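Local coordinates for probable outer membrane protein (Pseudomonas aeruginosa, PDB 3DWO) that probably transports long-chain fatty acids or other hydrophobic compounds across the bacterial outer membrane, as expected of a FadL-family beta-barrel channel, at residues A[331-336]-A[371-376]; A[316-319]-A[324-327]; A[118-123]-A[280-285]; A[3-8]-A[95-100]. All blocks are in the same frame, centred on the assembly; numbering follows the deposited sequence.

Interaction 1: A[331-336]-A[371-376]; sequences YTYRNT and PRIPDG. With C8E ((hydroxyethyloxy)tri(ethyloxy)octane), chain D; C8E ((hydroxyethyloxy)tri(ethyloxy)octane), chain E.
A detergent-filled pocket inside the barrel is lined in part by Y331 and Y333 from one loop and by R372 and I373 from another. The direct polar link is a hydrogen bond from R372 NH1 to Y331 OH, 3.0 Å long and bent, with 139° at the hydrogen. The phenol oxygen lies near the guanidinium plane, at its edge, while the two flat groups stand 84° apart, so the arginine offers the N-H edge of its guanidinium to the hydroxyl and does not stack on the ring. An extended run from CG to NE carries the guanidinium up to this position. Both partners have second bonds: Y331 OH also pairs with D370, and R372 NH2 with Q175, so the buried charge is met by several polar groups. One face of the Y331 ring is covered by the alkyl chain of C8E D, with Y331 CE1 3.4 Å from its C3. On the far side of that chain I373 packs, CG1 lying 3.5 Å from C4 of the same detergent, while Y333 brings CE1 to 3.8 Å from its C1 at the ring edge. Across the two loops Y333 OH comes within 3.9 Å of I373 CB. An aliphatic chain held among aromatic and branched side chains is consistent with a pocket for hydrophobic substrates, as in FadL. Loop 331-336 joins strands 324-330 and 336-346, whereas 371-376 leads into strand 378-388; from the latter loop R372 O reaches S124, and P374 rests on A428 of strand 423-441.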
# COMPACT_ATOMS: atom_id res chain seq x y z
N TYR A 331 14.97 -3.41 -3.15
CA TYR A 331 13.70 -3.62 -3.81
C TYR A 331 13.66 -2.88 -5.13
O TYR A 331 13.00 -3.31 -6.07
CB TYR A 331 12.55 -3.19 -2.89
CG TYR A 331 12.21 -4.24 -1.86
CD1 TYR A 331 11.73 -5.49 -2.25
CD2 TYR A 331 12.37 -3.99 -0.50
CE1 TYR A 331 11.42 -6.48 -1.31
CE2 TYR A 331 12.06 -4.97 0.46
CZ TYR A 331 11.59 -6.21 0.05
OH TYR A 331 11.26 -7.17 0.99
N THR A 332 14.39 -1.76 -5.19
CA THR A 332 14.48 -0.94 -6.39
C THR A 332 13.20 -0.82 -7.21
O THR A 332 13.18 -1.15 -8.40
CB THR A 332 15.61 -1.45 -7.32
OG1 THR A 332 15.41 -2.85 -7.57
CG2 THR A 332 16.97 -1.26 -6.67
N TYR A 333 12.13 -0.34 -6.58
CA TYR A 333 10.85 -0.15 -7.25
C TYR A 333 11.01 0.82 -8.41
O TYR A 333 11.89 1.68 -8.39
CB TYR A 333 9.83 0.43 -6.27
CG TYR A 333 9.09 -0.59 -5.44
CD1 TYR A 333 9.61 -1.86 -5.20
CD2 TYR A 333 7.85 -0.27 -4.89
CE1 TYR A 333 8.92 -2.79 -4.42
CE2 TYR A 333 7.15 -1.19 -4.11
CZ TYR A 333 7.69 -2.44 -3.88
OH TYR A 333 6.96 -3.34 -3.13
N ARG A 334 10.15 0.69 -9.41
CA ARG A 334 10.18 1.56 -10.58
C ARG A 334 9.03 2.56 -10.50
O ARG A 334 7.99 2.29 -9.88
CB ARG A 334 10.03 0.74 -11.87
CG ARG A 334 8.73 -0.06 -11.93
CD ARG A 334 8.42 -0.65 -13.32
NE ARG A 334 7.12 -1.33 -13.32
CZ ARG A 334 6.54 -1.85 -14.40
NH1 ARG A 334 7.13 -1.79 -15.58
NH2 ARG A 334 5.35 -2.45 -14.29
N ASN A 335 9.20 3.73 -11.12
CA ASN A 335 8.14 4.72 -11.14
C ASN A 335 6.99 4.08 -11.89
O ASN A 335 7.21 3.18 -12.71
CB ASN A 335 8.59 6.00 -11.83
CG ASN A 335 9.60 6.77 -11.02
OD1 ASN A 335 9.64 6.66 -9.80
ND2 ASN A 335 10.42 7.57 -11.70
N THR A 336 5.77 4.54 -11.65
CA THR A 336 4.63 3.92 -12.28
C THR A 336 3.56 4.86 -12.84
O THR A 336 3.53 6.05 -12.52
CB THR A 336 3.97 2.97 -11.28
OG1 THR A 336 3.05 2.11 -11.96
CG2 THR A 336 3.22 3.76 -10.23
N PRO A 371 7.40 -12.52 -1.53
CA PRO A 371 6.07 -12.84 -0.99
C PRO A 371 5.35 -11.76 -0.19
O PRO A 371 4.13 -11.83 -0.03
CB PRO A 371 6.33 -14.10 -0.15
CG PRO A 371 7.55 -14.70 -0.82
CD PRO A 371 8.40 -13.49 -1.04
N ARG A 372 6.08 -10.77 0.32
CA ARG A 372 5.45 -9.70 1.10
C ARG A 372 4.45 -8.90 0.27
O ARG A 372 3.31 -8.69 0.69
CB ARG A 372 6.51 -8.73 1.64
CG ARG A 372 7.55 -9.36 2.52
CD ARG A 372 8.28 -8.34 3.37
NE ARG A 372 9.01 -9.03 4.43
CZ ARG A 372 10.30 -9.33 4.40
NH1 ARG A 372 11.05 -8.98 3.36
NH2 ARG A 372 10.83 -10.01 5.40
N ILE A 373 4.90 -8.46 -0.90
CA ILE A 373 4.09 -7.67 -1.83
C ILE A 373 4.28 -8.28 -3.22
O ILE A 373 5.02 -7.75 -4.05
CB ILE A 373 4.57 -6.20 -1.90
CG1 ILE A 373 4.74 -5.62 -0.49
CG2 ILE A 373 3.56 -5.37 -2.69
CD1 ILE A 373 3.45 -5.43 0.27
N PRO A 374 3.62 -9.42 -3.50
CA PRO A 374 3.77 -10.06 -4.81
C PRO A 374 2.75 -9.58 -5.84
O PRO A 374 1.97 -10.38 -6.34
CB PRO A 374 3.56 -11.53 -4.47
CG PRO A 374 2.42 -11.44 -3.46
CD PRO A 374 2.85 -10.27 -2.57
N ASP A 375 2.74 -8.29 -6.17
CA ASP A 375 1.75 -7.85 -7.14
C ASP A 375 2.28 -7.64 -8.55
O ASP A 375 3.49 -7.70 -8.80
CB ASP A 375 1.00 -6.60 -6.65
CG ASP A 375 1.75 -5.32 -6.92
OD1 ASP A 375 2.98 -5.31 -6.72
OD2 ASP A 375 1.10 -4.33 -7.31
N GLY A 376 1.36 -7.41 -9.48
CA GLY A 376 1.71 -7.19 -10.86
C GLY A 376 0.76 -6.14 -11.39
O GLY A 376 -0.08 -5.62 -10.64
C1 C8E D . 8.00 -6.36 -3.39
C2 C8E D . 8.04 -6.43 -1.93
C3 C8E D . 8.27 -5.17 -1.25
C4 C8E D . 8.18 -5.43 0.18
C5 C8E D . 7.91 -4.15 0.88
C6 C8E D . 7.36 -4.41 2.20
C7 C8E D . 7.69 -3.15 2.86
C8 C8E D . 6.56 -2.76 3.74
O9 C8E D . 6.64 -2.37 5.10
C10 C8E D . 7.17 -3.29 6.05
C11 C8E D . 7.12 -2.58 7.37
O12 C8E D . 8.40 -1.98 7.66
C13 C8E D . 9.13 -2.55 8.79
C14 C8E D . 10.06 -3.80 8.74
O15 C8E D . 11.43 -4.01 9.21
C16 C8E D . 12.40 -3.71 8.19
C17 C8E D . 12.79 -4.91 7.30
O18 C8E D . 12.52 -6.29 7.66
C19 C8E D . 13.60 -6.91 8.41
C20 C8E D . 14.32 -8.23 7.95
O21 C8E D . 13.85 -9.49 8.45
C1 C8E E . -5.07 -3.06 7.08
C2 C8E E . -4.60 -3.52 5.78
C3 C8E E . -4.50 -2.46 4.77
C4 C8E E . -5.70 -2.51 3.97
C5 C8E E . -5.33 -2.39 2.54
C6 C8E E . -6.48 -1.98 1.76
C7 C8E E . -5.96 -2.19 0.43
C8 C8E E . -7.01 -2.83 -0.37
O9 C8E E . -7.13 -2.85 -1.78
C10 C8E E . -7.26 -1.63 -2.48
C11 C8E E . -7.35 -2.04 -3.92
O12 C8E E . -6.19 -2.81 -4.31
C13 C8E E . -6.33 -3.54 -5.56
C14 C8E E . -5.63 -4.90 -5.91
O15 C8E E . -5.56 -6.15 -5.18
C16 C8E E . -4.40 -6.18 -4.32
C17 C8E E . -3.13 -6.75 -4.97
O18 C8E E . -2.59 -8.05 -4.64
C19 C8E E . -1.64 -7.99 -3.54
C20 C8E E . -0.11 -8.30 -3.71
O21 C8E E . 0.82 -7.21 -3.72

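Interaction 2: A[316-319]-A[324-327]; sequences DLTL and NTIV. With C8E ((hydroxyethyloxy)tri(ethyloxy)octane), chain D; C8E ((hydroxyethyloxy)tri(ethyloxy)octane), chain C.
L319 and V327 form an antiparallel hydrogen-bonded pair, their CA atoms 5.5 Å apart, in the hairpin of strands 316-321 and 324-330. L319 N donates to V327 O over 2.9 Å. The return side is irregular: L319 O receives I326 N at 2.8 Å with 171° at the hydrogen, and V327 N only weakly at 3.5 Å. I326 and V327 both face L319, a classic beta bulge, and the chain turns a corner at I326. T318 adds a CA-H...O contact to V327 O, 3.6 Å from CA to O. Around this backbone core, L319 and I326 lie side by side and point the same way, L319 CD2 packing 3.8 Å from I326 CB; L319 places its CG anti to the backbone N (chi1 168°), which carries the branch alongside the isoleucine. T318 and T325 instead cross at about a right angle, with the T318 methyl CG2 3.6 Å from T325 OG1, while the T318 hydroxyl pairs with S328. Farther out, two detergents meet the apolar side of the hairpin. V327 CG1 touches C20 of C8E D at 3.6 Å, and I326 CG2 and V327 CG1 both approach C1 of C8E C, so the valine methyl touches both detergents. L317 meets the first detergent too and packs on Y331. The hairpin forms a separate two-stranded sheet, inserted in the chain between strands 300-309 and 336-346, which pair with each other in the barrel; R418 from the loop before strand 423-441 is bonded to I326 O.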
# COMPACT_ATOMS: atom_id res chain seq x y z
N ASP A 316 15.17 0.43 -1.14
CA ASP A 316 15.45 -0.69 -0.25
C ASP A 316 14.71 -0.60 1.08
O ASP A 316 14.18 0.46 1.44
CB ASP A 316 16.94 -0.76 0.02
CG ASP A 316 17.44 0.46 0.77
OD1 ASP A 316 17.14 1.60 0.34
OD2 ASP A 316 18.14 0.29 1.79
N LEU A 317 14.67 -1.72 1.79
CA LEU A 317 14.04 -1.77 3.10
C LEU A 317 15.20 -2.09 4.02
O LEU A 317 15.76 -3.18 3.96
CB LEU A 317 13.00 -2.90 3.18
CG LEU A 317 11.64 -2.63 3.83
CD1 LEU A 317 11.06 -3.95 4.33
CD2 LEU A 317 11.76 -1.65 4.98
N THR A 318 15.58 -1.14 4.86
CA THR A 318 16.70 -1.38 5.74
C THR A 318 16.34 -1.35 7.21
O THR A 318 15.89 -0.33 7.74
CB THR A 318 17.81 -0.36 5.49
OG1 THR A 318 18.13 -0.34 4.10
CG2 THR A 318 19.06 -0.73 6.28
N LEU A 319 16.55 -2.48 7.88
CA LEU A 319 16.28 -2.56 9.30
C LEU A 319 17.54 -2.08 9.99
O LEU A 319 18.63 -2.55 9.71
CB LEU A 319 15.99 -3.99 9.74
CG LEU A 319 15.99 -4.16 11.26
CD1 LEU A 319 14.88 -3.30 11.87
CD2 LEU A 319 15.81 -5.62 11.63
N ASN A 324 22.66 1.46 13.47
CA ASN A 324 23.40 0.52 12.65
C ASN A 324 22.50 -0.46 11.91
O ASN A 324 21.47 -0.90 12.43
CB ASN A 324 24.41 -0.26 13.51
CG ASN A 324 25.68 0.52 13.77
OD1 ASN A 324 25.75 1.73 13.52
ND2 ASN A 324 26.71 -0.16 14.28
N THR A 325 22.91 -0.79 10.69
CA THR A 325 22.15 -1.71 9.86
C THR A 325 22.19 -3.16 10.34
O THR A 325 23.25 -3.70 10.64
CB THR A 325 22.64 -1.66 8.39
OG1 THR A 325 22.26 -0.41 7.81
CG2 THR A 325 22.04 -2.81 7.56
N ILE A 326 21.02 -3.77 10.44
CA ILE A 326 20.94 -5.17 10.83
C ILE A 326 20.95 -5.92 9.50
O ILE A 326 21.74 -6.83 9.29
CB ILE A 326 19.64 -5.47 11.61
CG1 ILE A 326 19.70 -4.82 12.99
CG2 ILE A 326 19.46 -6.97 11.74
CD1 ILE A 326 20.87 -5.26 13.83
N VAL A 327 20.06 -5.50 8.60
CA VAL A 327 19.98 -6.08 7.26
C VAL A 327 19.33 -5.08 6.32
O VAL A 327 18.39 -4.36 6.70
CB VAL A 327 19.18 -7.42 7.23
CG1 VAL A 327 17.72 -7.18 7.60
CG2 VAL A 327 19.27 -8.03 5.83
C1 C8E D . 8.00 -6.36 -3.39
C2 C8E D . 8.04 -6.43 -1.93
C3 C8E D . 8.27 -5.17 -1.25
C4 C8E D . 8.18 -5.43 0.18
C5 C8E D . 7.91 -4.15 0.88
C6 C8E D . 7.36 -4.41 2.20
C7 C8E D . 7.69 -3.15 2.86
C8 C8E D . 6.56 -2.76 3.74
O9 C8E D . 6.64 -2.37 5.10
C10 C8E D . 7.17 -3.29 6.05
C11 C8E D . 7.12 -2.58 7.37
O12 C8E D . 8.40 -1.98 7.66
C13 C8E D . 9.13 -2.55 8.79
C14 C8E D . 10.06 -3.80 8.74
O15 C8E D . 11.43 -4.01 9.21
C16 C8E D . 12.40 -3.71 8.19
C17 C8E D . 12.79 -4.91 7.30
O18 C8E D . 12.52 -6.29 7.66
C19 C8E D . 13.60 -6.91 8.41
C20 C8E D . 14.32 -8.23 7.95
O21 C8E D . 13.85 -9.49 8.45
C1 C8E C . 18.28 -10.12 10.09
C2 C8E C . 19.67 -10.51 9.96
C3 C8E C . 20.02 -11.74 10.65
C4 C8E C . 21.46 -11.89 10.55
C5 C8E C . 21.82 -13.24 11.05
C6 C8E C . 23.22 -13.48 10.85
C7 C8E C . 23.39 -14.70 11.63
C8 C8E C . 24.81 -15.06 11.60
O9 C8E C . 25.44 -16.20 12.15
C10 C8E C . 25.37 -16.44 13.54
C11 C8E C . 26.16 -17.68 13.76
O12 C8E C . 25.35 -18.76 14.23
C13 C8E C . 26.03 -20.04 14.24
C14 C8E C . 25.46 -21.40 14.74
O15 C8E C . 24.11 -21.82 15.13
C16 C8E C . 23.91 -21.61 16.54
C17 C8E C . 24.29 -22.80 17.44
O18 C8E C . 24.73 -22.64 18.81
C19 C8E C . 26.18 -22.50 18.92
C20 C8E C . 26.90 -21.92 20.18
O21 C8E C . 28.24 -21.42 20.03

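Interaction 3: A[118-123]-A[280-285]; sequences VPMGMR and ARLDIP. With C8E ((hydroxyethyloxy)tri(ethyloxy)octane), chain E; SO4 (sulfate ion), chain B.
Between L282 and I284, the two residues that M120 touches, D283 OD1 is gripped by R281 NH2 at 3.1 Å, by R281 NE weakly, and by the backbone N of N238. The R281 NH2 bond uses the syn lone pair and belongs to a salt bridge; R237 pairs with D283 OD2. This charged cluster is built on the run 280-285, which leaves strand 275-281 of the FadL-type barrel, with R237 and N238 from strand 226-248. The other terminal nitrogen, R281 NH1, donates to sulfate O3 over 2.7 Å at 157°, with the oxygen at the guanidinium edge; the sulfate probably comes from the crystallisation liquor. D283, paired with both R281 and R237, probably offsets the closeness of these two like charges.

The contact itself is apolar and has no hydrogen bond across it. M120, from strand 110-125, sends its thioether across to the other segment, the chain bending at both chi2 and chi3, so that the sulfur and the terminal methyl, not the CB end, do the touching. The methyl lies obliquely against both aliphatic partners, 3.9 Å from I284 CG1, while SD is 4.0 Å from the same carbon. Just before M120, P119 has helix-like torsions (phi -65°, psi -35°), a local break in the extended strand consistent with the kinked third strand of FadL, through which substrates probably leave laterally into the membrane. C8E E lies over the adjoining backbone, its C5 3.5 Å from G121 C. The tightest carbon pair of the interface is M120 CE with L282 CD1, at 3.4 Å.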
# COMPACT_ATOMS: atom_id res chain seq x y z
N VAL A 118 -6.55 7.07 3.88
CA VAL A 118 -5.71 5.88 4.07
C VAL A 118 -4.83 5.75 2.83
O VAL A 118 -5.14 5.00 1.90
CB VAL A 118 -6.58 4.61 4.22
CG1 VAL A 118 -5.71 3.41 4.58
CG2 VAL A 118 -7.66 4.82 5.29
N PRO A 119 -3.70 6.48 2.80
CA PRO A 119 -2.76 6.46 1.67
C PRO A 119 -2.04 5.14 1.41
O PRO A 119 -1.76 4.79 0.26
CB PRO A 119 -1.75 7.56 2.04
CG PRO A 119 -2.49 8.43 3.02
CD PRO A 119 -3.24 7.42 3.83
N MET A 120 -1.74 4.42 2.48
CA MET A 120 -1.00 3.17 2.37
C MET A 120 -1.64 2.02 3.12
O MET A 120 -2.20 2.19 4.21
CB MET A 120 0.42 3.39 2.88
CG MET A 120 1.50 2.97 1.90
SD MET A 120 2.94 4.07 1.93
CE MET A 120 3.50 3.81 3.66
N GLY A 121 -1.55 0.84 2.52
CA GLY A 121 -2.12 -0.34 3.14
C GLY A 121 -1.90 -1.62 2.36
O GLY A 121 -2.15 -1.67 1.16
N MET A 122 -1.41 -2.65 3.05
CA MET A 122 -1.19 -3.95 2.43
C MET A 122 -1.03 -4.97 3.53
O MET A 122 -0.67 -4.64 4.66
CB MET A 122 0.04 -3.95 1.52
CG MET A 122 0.29 -5.29 0.80
SD MET A 122 -1.16 -6.13 0.06
CE MET A 122 -1.82 -4.83 -0.99
N ARG A 123 -1.29 -6.22 3.20
CA ARG A 123 -1.20 -7.27 4.19
C ARG A 123 -1.05 -8.62 3.52
O ARG A 123 -1.70 -8.88 2.51
CB ARG A 123 -2.46 -7.23 5.05
CG ARG A 123 -2.55 -8.28 6.15
CD ARG A 123 -3.84 -8.09 6.93
NE ARG A 123 -3.83 -8.72 8.25
CZ ARG A 123 -3.86 -10.03 8.46
NH1 ARG A 123 -3.92 -10.87 7.44
NH2 ARG A 123 -3.86 -10.49 9.71
N ALA A 280 13.27 1.85 10.52
CA ALA A 280 13.27 1.49 9.12
C ALA A 280 12.55 2.59 8.35
O ALA A 280 11.40 2.91 8.66
CB ALA A 280 12.55 0.15 8.92
N ARG A 281 13.23 3.19 7.38
CA ARG A 281 12.61 4.24 6.58
C ARG A 281 11.61 3.61 5.63
O ARG A 281 11.85 2.53 5.08
CB ARG A 281 13.64 5.00 5.74
CG ARG A 281 14.63 5.84 6.51
CD ARG A 281 15.13 6.99 5.65
NE ARG A 281 14.09 8.00 5.49
CZ ARG A 281 13.90 9.01 6.33
NH1 ARG A 281 14.68 9.15 7.40
NH2 ARG A 281 12.90 9.87 6.13
N LEU A 282 10.48 4.28 5.44
CA LEU A 282 9.43 3.81 4.53
C LEU A 282 8.69 5.06 4.07
O LEU A 282 7.52 5.27 4.40
CB LEU A 282 8.49 2.85 5.26
CG LEU A 282 7.62 1.86 4.47
CD1 LEU A 282 6.64 2.62 3.60
CD2 LEU A 282 8.48 0.97 3.60
N ASP A 283 9.40 5.92 3.33
CA ASP A 283 8.81 7.16 2.84
C ASP A 283 7.62 6.91 1.93
O ASP A 283 7.65 6.01 1.09
CB ASP A 283 9.85 7.98 2.07
CG ASP A 283 11.02 8.43 2.93
OD1 ASP A 283 10.92 8.40 4.18
OD2 ASP A 283 12.05 8.82 2.35
N ILE A 284 6.57 7.70 2.11
CA ILE A 284 5.39 7.57 1.27
C ILE A 284 5.77 8.27 -0.04
O ILE A 284 6.05 9.47 -0.05
CB ILE A 284 4.17 8.25 1.91
CG1 ILE A 284 3.95 7.66 3.31
CG2 ILE A 284 2.93 8.05 1.05
CD1 ILE A 284 2.79 8.28 4.07
N PRO A 285 5.79 7.52 -1.15
CA PRO A 285 6.15 8.07 -2.46
C PRO A 285 5.35 9.27 -2.96
O PRO A 285 4.16 9.39 -2.71
CB PRO A 285 6.04 6.86 -3.38
CG PRO A 285 4.97 6.06 -2.74
CD PRO A 285 5.32 6.14 -1.28
C1 C8E E . -5.07 -3.06 7.08
C2 C8E E . -4.60 -3.52 5.78
C3 C8E E . -4.50 -2.46 4.77
C4 C8E E . -5.70 -2.51 3.97
C5 C8E E . -5.33 -2.39 2.54
C6 C8E E . -6.48 -1.98 1.76
C7 C8E E . -5.96 -2.19 0.43
C8 C8E E . -7.01 -2.83 -0.37
O9 C8E E . -7.13 -2.85 -1.78
C10 C8E E . -7.26 -1.63 -2.48
C11 C8E E . -7.35 -2.04 -3.92
O12 C8E E . -6.19 -2.81 -4.31
C13 C8E E . -6.33 -3.54 -5.56
C14 C8E E . -5.63 -4.90 -5.91
O15 C8E E . -5.56 -6.15 -5.18
C16 C8E E . -4.40 -6.18 -4.32
C17 C8E E . -3.13 -6.75 -4.97
O18 C8E E . -2.59 -8.05 -4.64
C19 C8E E . -1.64 -7.99 -3.54
C20 C8E E . -0.11 -8.30 -3.71
O21 C8E E . 0.82 -7.21 -3.72
S SO4 B . 17.99 6.84 8.01
O1 SO4 B . 19.32 7.47 7.93
O2 SO4 B . 17.73 6.10 6.76
O3 SO4 B . 16.97 7.89 8.19
O4 SO4 B . 17.94 5.90 9.15

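Interaction 4: A[3-8]-A[95-100]; sequences FMVPTT and AWLPTG. With C8E ((hydroxyethyloxy)tri(ethyloxy)octane), chain L; C8E ((hydroxyethyloxy)tri(ethyloxy)octane), chain E.
V5 and L97 reach toward each other tip to tip, V5 CG1 standing 4.1 Å from L97 CD2. They join the N-terminal segment, which in the FadL family folds into the barrel as a hatch, to strand 93-105 of the wall. V5 sets CG1 anti to its backbone nitrogen (chi1 -177°), which aims that methyl at the leucine and turns CG2 to C8E E, 3.9 Å from C7. L97 serves both partners likewise: its CD2 meets V5 and also lies 3.5 Å from C6 of the same detergent, with CD1 close by at 3.6 Å from that carbon. The alkyl chain therefore completes a three-way apolar contact with the two tips, and probably lies near the lateral wall opening proposed for this family.

Farther along the strand, T99 and T8 make a different kind of contact. T8 has its CB directed away from the strand and presents its carbonyl instead, and the methyl CG2 of T99 comes to 3.8 Å of T8 O. Their polar atoms are too distant for a direct bond and are bridged by one water. No direct hydrogen bond joins the two segments, so this side of the hatch is held by a bridge and light packing; the backbone of V5 pairs instead with P119 of strand 110-125, and T7 bonds N32. Strand 93-105 itself pairs with strand 110-125 on one edge and with strand 44-63 on the other, L97 with N50 and T99 with T48. The bridging water donates to T8 O at 2.6 Å and lies 2.8 Å from T99 OG1.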
# COMPACT_ATOMS: atom_id res chain seq x y z
N PHE A 3 1.94 -0.89 -2.24
CA PHE A 3 1.15 -0.75 -1.03
C PHE A 3 0.51 0.62 -0.86
O PHE A 3 0.18 1.04 0.25
CB PHE A 3 1.96 -1.12 0.23
CG PHE A 3 3.39 -0.67 0.20
CD1 PHE A 3 4.36 -1.44 -0.43
CD2 PHE A 3 3.76 0.51 0.84
CE1 PHE A 3 5.69 -1.04 -0.43
CE2 PHE A 3 5.10 0.92 0.84
CZ PHE A 3 6.06 0.14 0.20
N MET A 4 0.33 1.31 -1.98
CA MET A 4 -0.33 2.60 -1.95
C MET A 4 -1.79 2.31 -2.28
O MET A 4 -2.09 1.44 -3.10
CB MET A 4 0.27 3.56 -2.98
CG MET A 4 1.60 4.14 -2.53
SD MET A 4 1.56 5.92 -2.46
CE MET A 4 0.72 6.15 -0.91
N VAL A 5 -2.70 3.03 -1.63
CA VAL A 5 -4.12 2.81 -1.83
C VAL A 5 -4.83 4.05 -2.37
O VAL A 5 -4.48 5.17 -2.02
CB VAL A 5 -4.79 2.41 -0.49
CG1 VAL A 5 -6.26 2.10 -0.70
CG2 VAL A 5 -4.06 1.22 0.10
N PRO A 6 -5.82 3.86 -3.25
CA PRO A 6 -6.58 4.99 -3.82
C PRO A 6 -7.30 5.72 -2.69
O PRO A 6 -7.95 5.09 -1.86
CB PRO A 6 -7.56 4.30 -4.76
CG PRO A 6 -6.81 3.08 -5.20
CD PRO A 6 -6.20 2.60 -3.91
N THR A 7 -7.17 7.04 -2.66
CA THR A 7 -7.80 7.85 -1.62
C THR A 7 -9.01 8.59 -2.19
O THR A 7 -8.97 9.81 -2.40
CB THR A 7 -6.78 8.87 -1.05
OG1 THR A 7 -6.35 9.76 -2.10
CG2 THR A 7 -5.55 8.14 -0.50
N THR A 8 -10.10 7.86 -2.43
CA THR A 8 -11.31 8.43 -3.00
C THR A 8 -12.56 8.04 -2.21
O THR A 8 -12.47 7.41 -1.16
CB THR A 8 -11.52 7.94 -4.45
OG1 THR A 8 -10.25 7.86 -5.11
CG2 THR A 8 -12.40 8.89 -5.23
N ALA A 95 -10.47 -6.30 4.72
CA ALA A 95 -10.27 -5.16 5.60
C ALA A 95 -11.24 -4.02 5.35
O ALA A 95 -11.75 -3.84 4.25
CB ALA A 95 -8.84 -4.65 5.47
N TRP A 96 -11.50 -3.24 6.40
CA TRP A 96 -12.39 -2.09 6.29
C TRP A 96 -11.53 -0.85 6.14
O TRP A 96 -10.51 -0.72 6.81
CB TRP A 96 -13.26 -1.95 7.54
CG TRP A 96 -14.23 -3.07 7.71
CD1 TRP A 96 -14.04 -4.21 8.43
CD2 TRP A 96 -15.52 -3.17 7.12
NE1 TRP A 96 -15.14 -5.03 8.31
CE2 TRP A 96 -16.06 -4.42 7.51
CE3 TRP A 96 -16.28 -2.34 6.28
CZ2 TRP A 96 -17.33 -4.85 7.09
CZ3 TRP A 96 -17.54 -2.76 5.87
CH2 TRP A 96 -18.05 -4.01 6.27
N LEU A 97 -11.93 0.06 5.26
CA LEU A 97 -11.19 1.30 5.05
C LEU A 97 -12.13 2.49 4.99
O LEU A 97 -12.81 2.71 3.99
CB LEU A 97 -10.37 1.25 3.76
CG LEU A 97 -9.11 0.40 3.79
CD1 LEU A 97 -9.46 -1.06 3.58
CD2 LEU A 97 -8.17 0.89 2.69
N PRO A 98 -12.16 3.27 6.07
CA PRO A 98 -13.00 4.46 6.17
C PRO A 98 -12.32 5.64 5.50
O PRO A 98 -11.10 5.65 5.35
CB PRO A 98 -13.12 4.66 7.67
CG PRO A 98 -11.72 4.32 8.12
CD PRO A 98 -11.41 3.06 7.32
N THR A 99 -13.11 6.62 5.09
CA THR A 99 -12.59 7.82 4.46
C THR A 99 -13.60 8.93 4.70
O THR A 99 -14.81 8.73 4.56
CB THR A 99 -12.37 7.60 2.95
OG1 THR A 99 -11.27 6.70 2.75
CG2 THR A 99 -12.07 8.92 2.26
N GLY A 100 -13.11 10.10 5.09
CA GLY A 100 -14.00 11.22 5.36
C GLY A 100 -13.56 12.51 4.69
O GLY A 100 -12.37 12.82 4.64
C1 C8E L . -11.76 14.65 9.17
C2 C8E L . -13.08 15.01 8.68
C3 C8E L . -13.85 13.89 8.14
C4 C8E L . -15.15 14.41 7.75
C5 C8E L . -16.20 13.61 8.43
C6 C8E L . -17.51 13.96 7.90
C1 C8E E . -5.07 -3.06 7.08
C2 C8E E . -4.60 -3.52 5.78
C3 C8E E . -4.50 -2.46 4.77
C4 C8E E . -5.70 -2.51 3.97
C5 C8E E . -5.33 -2.39 2.54
C6 C8E E . -6.48 -1.98 1.76
C7 C8E E . -5.96 -2.19 0.43
C8 C8E E . -7.01 -2.83 -0.37
O9 C8E E . -7.13 -2.85 -1.78
C10 C8E E . -7.26 -1.63 -2.48
C11 C8E E . -7.35 -2.04 -3.92
O12 C8E E . -6.19 -2.81 -4.31
C13 C8E E . -6.33 -3.54 -5.56
C14 C8E E . -5.63 -4.90 -5.91
O15 C8E E . -5.56 -6.15 -5.18
C16 C8E E . -4.40 -6.18 -4.32
C17 C8E E . -3.13 -6.75 -4.97
O18 C8E E . -2.59 -8.05 -4.64
C19 C8E E . -1.64 -7.99 -3.54
C20 C8E E . -0.11 -8.30 -3.71
O21 C8E E . 0.82 -7.21 -3.72
O HOH W 1 -11.51 5.49 0.27

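How the interactions relate
Interactions 1, 3 and 4 are buried, whereas interaction 2 is partly exposed, its centre about 20 Å from the centre of the chain, and is the only one whose segments are tied by backbone hydrogen bonds. Interaction 1 crosses by one arginine-phenol hydrogen bond and tyrosine-isoleucine packing, interaction 3 by apolar contact alone, and interaction 4 by apolar tips, a threonine methyl on a carbonyl and a water bridge. Interactions 3 and 4 meet at neighbouring strands 93-105 and 110-125, where P119 O lies 2.7 Å from V5 N, a probable hydrogen bond. Detergent adds further links: C8E D touches 1 and 2, C8E E touches 1, 3 and 4. I373 also packs on M122, and A280 on T318.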